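Long-range contact in probable ss-1,3-N-acetylglucosaminyltransferase (Staphylococcus aureus, PDB 6H2N), which is probably a glycosyltransferase with a GT-A fold, holding uridine-diphosphate-N-acetylglucosamine and a magnesium ion: residues 107-112 against 220-225. Numbering follows the deposited sequence.
Sequences FFLDSD and EYYIVV. With MG (magnesium ion), chain M; UD1 (uridine-diphosphate-N-acetylglucosamine), chain K.
The rings of Tyr222 and Phe107 meet edge to edge: Phe107 CE1 lies near the plane of the tyrosine ring, 3.7 Å from Tyr222 CD2, which in turn sits in the plane of the phenylalanine. Asp110 N is also at the tyrosine edge, while Phe108 O and Leu109 approach at a slant, Leu109 CD1 lying 3.6 Å from Tyr222 CE2. With CG anti to its own backbone N (chi1 -174°), Tyr222 sends its ring across from strand 222-225 to the chain that leaves strand 105-108. The phenol oxygen arrives where the backbone turns into the metal site: Asp110 N donates to Tyr222 OH at 3.0 Å, nearly straight at 170°. Asp113, which directly follows Asp112, also hydrogen-bonds that hydroxyl through OD2, which gives the phenol two polar partners in a buried setting. Further along, Val225 packs CG2 against the carbonyl of Asp112, 3.3 Å from its O.

Asp110 and Asp112 are consistent with the DxD motif of GT-A glycosyltransferases. Asp112 chelates magnesium through OD1 and OD2, whereas Asp110 OD2 accepts a 2.7 Å bond from O4' of the uridine-diphosphate-N-acetylglucosamine and another from a metal-bound water; its OD1 is paired with Arg94. A second metal water donates to Val225 O at 2.6 Å, and a third water, not bound to the metal, bridges Val225 O and Asp112 OD2. Diphosphate oxygens O2A and O1B complete six donor atoms. Tyr222 OH thus probably helps hold the backbone at Asp110 in place, while the carbonyl oxygen of Val225 probably helps orient a coordinating water.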
# COMPACT_ATOMS: atom_id res chain seq x y z
N PHE B 107 -21.32 35.42 24.68
CA PHE B 107 -20.93 35.43 23.28
C PHE B 107 -19.43 35.73 23.23
O PHE B 107 -18.99 36.78 23.73
CB PHE B 107 -21.75 36.43 22.48
CG PHE B 107 -21.58 36.25 20.99
CD1 PHE B 107 -20.36 36.49 20.39
CD2 PHE B 107 -22.59 35.72 20.22
CE1 PHE B 107 -20.17 36.22 19.05
CE2 PHE B 107 -22.40 35.48 18.87
CZ PHE B 107 -21.18 35.69 18.29
N PHE B 108 -18.64 34.83 22.64
CA PHE B 108 -17.19 35.02 22.55
C PHE B 108 -16.87 35.76 21.25
O PHE B 108 -17.26 35.36 20.13
CB PHE B 108 -16.44 33.68 22.64
CG PHE B 108 -16.58 32.99 23.97
CD1 PHE B 108 -15.91 33.46 25.09
CD2 PHE B 108 -17.39 31.87 24.11
CE1 PHE B 108 -16.05 32.84 26.32
CE2 PHE B 108 -17.52 31.24 25.34
CZ PHE B 108 -16.85 31.72 26.44
N LEU B 109 -16.15 36.87 21.40
CA LEU B 109 -15.73 37.71 20.29
C LEU B 109 -14.21 37.84 20.37
O LEU B 109 -13.66 38.16 21.42
CB LEU B 109 -16.40 39.08 20.39
CG LEU B 109 -15.86 40.17 19.46
CD1 LEU B 109 -16.12 39.85 18.00
CD2 LEU B 109 -16.45 41.53 19.81
N ASP B 110 -13.54 37.55 19.26
CA ASP B 110 -12.10 37.71 19.23
C ASP B 110 -11.81 39.16 18.86
O ASP B 110 -12.53 39.73 18.05
CB ASP B 110 -11.43 36.77 18.23
CG ASP B 110 -11.44 35.29 18.64
OD1 ASP B 110 -11.63 34.97 19.86
OD2 ASP B 110 -11.20 34.47 17.72
N SER B 111 -10.72 39.69 19.42
CA SER B 111 -10.38 41.11 19.36
C SER B 111 -10.19 41.60 17.93
O SER B 111 -10.37 42.78 17.67
CB SER B 111 -9.17 41.44 20.21
OG SER B 111 -8.12 40.51 19.98
N ASP B 112 -9.87 40.74 16.97
CA ASP B 112 -9.66 41.31 15.59
C ASP B 112 -10.96 41.38 14.75
O ASP B 112 -10.95 41.94 13.62
CB ASP B 112 -8.54 40.53 14.87
CG ASP B 112 -8.68 39.02 14.95
OD1 ASP B 112 -9.73 38.53 15.42
OD2 ASP B 112 -7.70 38.31 14.53
N GLU B 220 -24.65 38.19 7.78
CA GLU B 220 -23.36 37.76 8.26
C GLU B 220 -23.16 38.45 9.61
O GLU B 220 -22.69 39.62 9.69
CB GLU B 220 -22.28 38.06 7.23
CG GLU B 220 -22.46 37.30 5.94
CD GLU B 220 -21.37 37.57 4.92
OE1 GLU B 220 -20.61 38.54 5.10
OE2 GLU B 220 -21.30 36.81 3.94
N TYR B 221 -23.50 37.72 10.68
CA TYR B 221 -23.64 38.26 11.98
C TYR B 221 -22.29 38.47 12.67
O TYR B 221 -22.18 39.36 13.49
CB TYR B 221 -24.50 37.37 12.86
CG TYR B 221 -25.98 37.48 12.63
CD1 TYR B 221 -26.69 38.61 13.00
CD2 TYR B 221 -26.68 36.43 12.07
CE1 TYR B 221 -28.07 38.70 12.78
CE2 TYR B 221 -28.05 36.50 11.87
CZ TYR B 221 -28.74 37.65 12.21
OH TYR B 221 -30.10 37.68 12.00
N TYR B 222 -21.33 37.58 12.40
CA TYR B 222 -19.97 37.67 12.92
C TYR B 222 -19.00 37.75 11.73
O TYR B 222 -19.00 36.86 10.88
CB TYR B 222 -19.69 36.45 13.81
CG TYR B 222 -18.37 36.47 14.53
CD1 TYR B 222 -17.17 36.36 13.86
CD2 TYR B 222 -18.34 36.65 15.90
CE1 TYR B 222 -15.95 36.42 14.54
CE2 TYR B 222 -17.14 36.71 16.60
CZ TYR B 222 -15.94 36.60 15.92
OH TYR B 222 -14.76 36.68 16.62
N ILE B 223 -18.17 38.81 11.67
CA ILE B 223 -17.20 38.97 10.57
C ILE B 223 -15.80 38.61 11.08
O ILE B 223 -15.25 39.32 11.93
CB ILE B 223 -17.20 40.39 9.97
CG1 ILE B 223 -18.59 40.76 9.46
CG2 ILE B 223 -16.16 40.51 8.86
CD1 ILE B 223 -19.41 41.48 10.49
N VAL B 224 -15.23 37.54 10.52
CA VAL B 224 -13.86 37.15 10.77
C VAL B 224 -12.95 38.04 9.91
O VAL B 224 -13.03 38.00 8.69
CB VAL B 224 -13.62 35.67 10.45
CG1 VAL B 224 -12.15 35.31 10.61
CG2 VAL B 224 -14.49 34.74 11.27
N VAL B 225 -12.07 38.81 10.55
CA VAL B 225 -11.08 39.62 9.84
C VAL B 225 -9.75 38.86 9.82
O VAL B 225 -9.20 38.55 10.89
CB VAL B 225 -10.93 41.00 10.50
CG1 VAL B 225 -9.96 41.88 9.71
CG2 VAL B 225 -12.29 41.67 10.66
MG MG M . -8.93 36.56 14.88
C1' UD1 K . -8.09 31.41 15.62
C2' UD1 K . -9.39 30.78 15.14
C3' UD1 K . -10.55 31.36 15.94
C4' UD1 K . -10.30 31.15 17.43
C5' UD1 K . -8.91 31.67 17.83
C6' UD1 K . -8.56 31.39 19.28
C7' UD1 K . -9.27 30.10 12.77
C8' UD1 K . -9.67 30.43 11.35
N2' UD1 K . -9.64 30.98 13.71
O1' UD1 K . -8.21 32.82 15.48
O3' UD1 K . -11.77 30.73 15.50
O4' UD1 K . -11.34 31.78 18.20
O5' UD1 K . -7.88 31.10 16.99
O6' UD1 K . -8.57 29.99 19.48
O7' UD1 K . -8.64 29.08 13.04
N1 UD1 K . -5.19 36.26 22.57
C2 UD1 K . -4.96 36.28 23.95
N3 UD1 K . -3.72 36.08 24.44
C4 UD1 K . -2.70 35.87 23.60
C5 UD1 K . -2.90 35.85 22.23
C6 UD1 K . -4.18 36.05 21.73
O2 UD1 K . -5.93 36.45 24.72
O4 UD1 K . -1.54 35.70 24.05
C1B UD1 K . -6.55 36.49 22.09
C2B UD1 K . -6.67 37.54 20.99
O2' UD1 K . -6.66 38.88 21.53
C3B UD1 K . -8.00 37.14 20.39
C4B UD1 K . -8.05 35.63 20.57
O4B UD1 K . -7.12 35.28 21.58
O3B UD1 K . -9.12 37.70 21.09
C5B UD1 K . -7.66 34.89 19.31
O5B UD1 K . -6.55 35.53 18.69
PA UD1 K . -6.59 35.77 17.13
O1A UD1 K . -5.30 36.43 16.71
O2A UD1 K . -7.93 36.38 16.74
O3A UD1 K . -6.54 34.24 16.62
PB UD1 K . -6.98 33.79 15.13
O1B UD1 K . -7.60 34.89 14.29
O2B UD1 K . -5.85 32.95 14.59
O HOH W 1 -10.77 35.44 15.50
O HOH W 2 -6.79 39.46 12.00
O HOH W 3 -9.61 36.84 12.79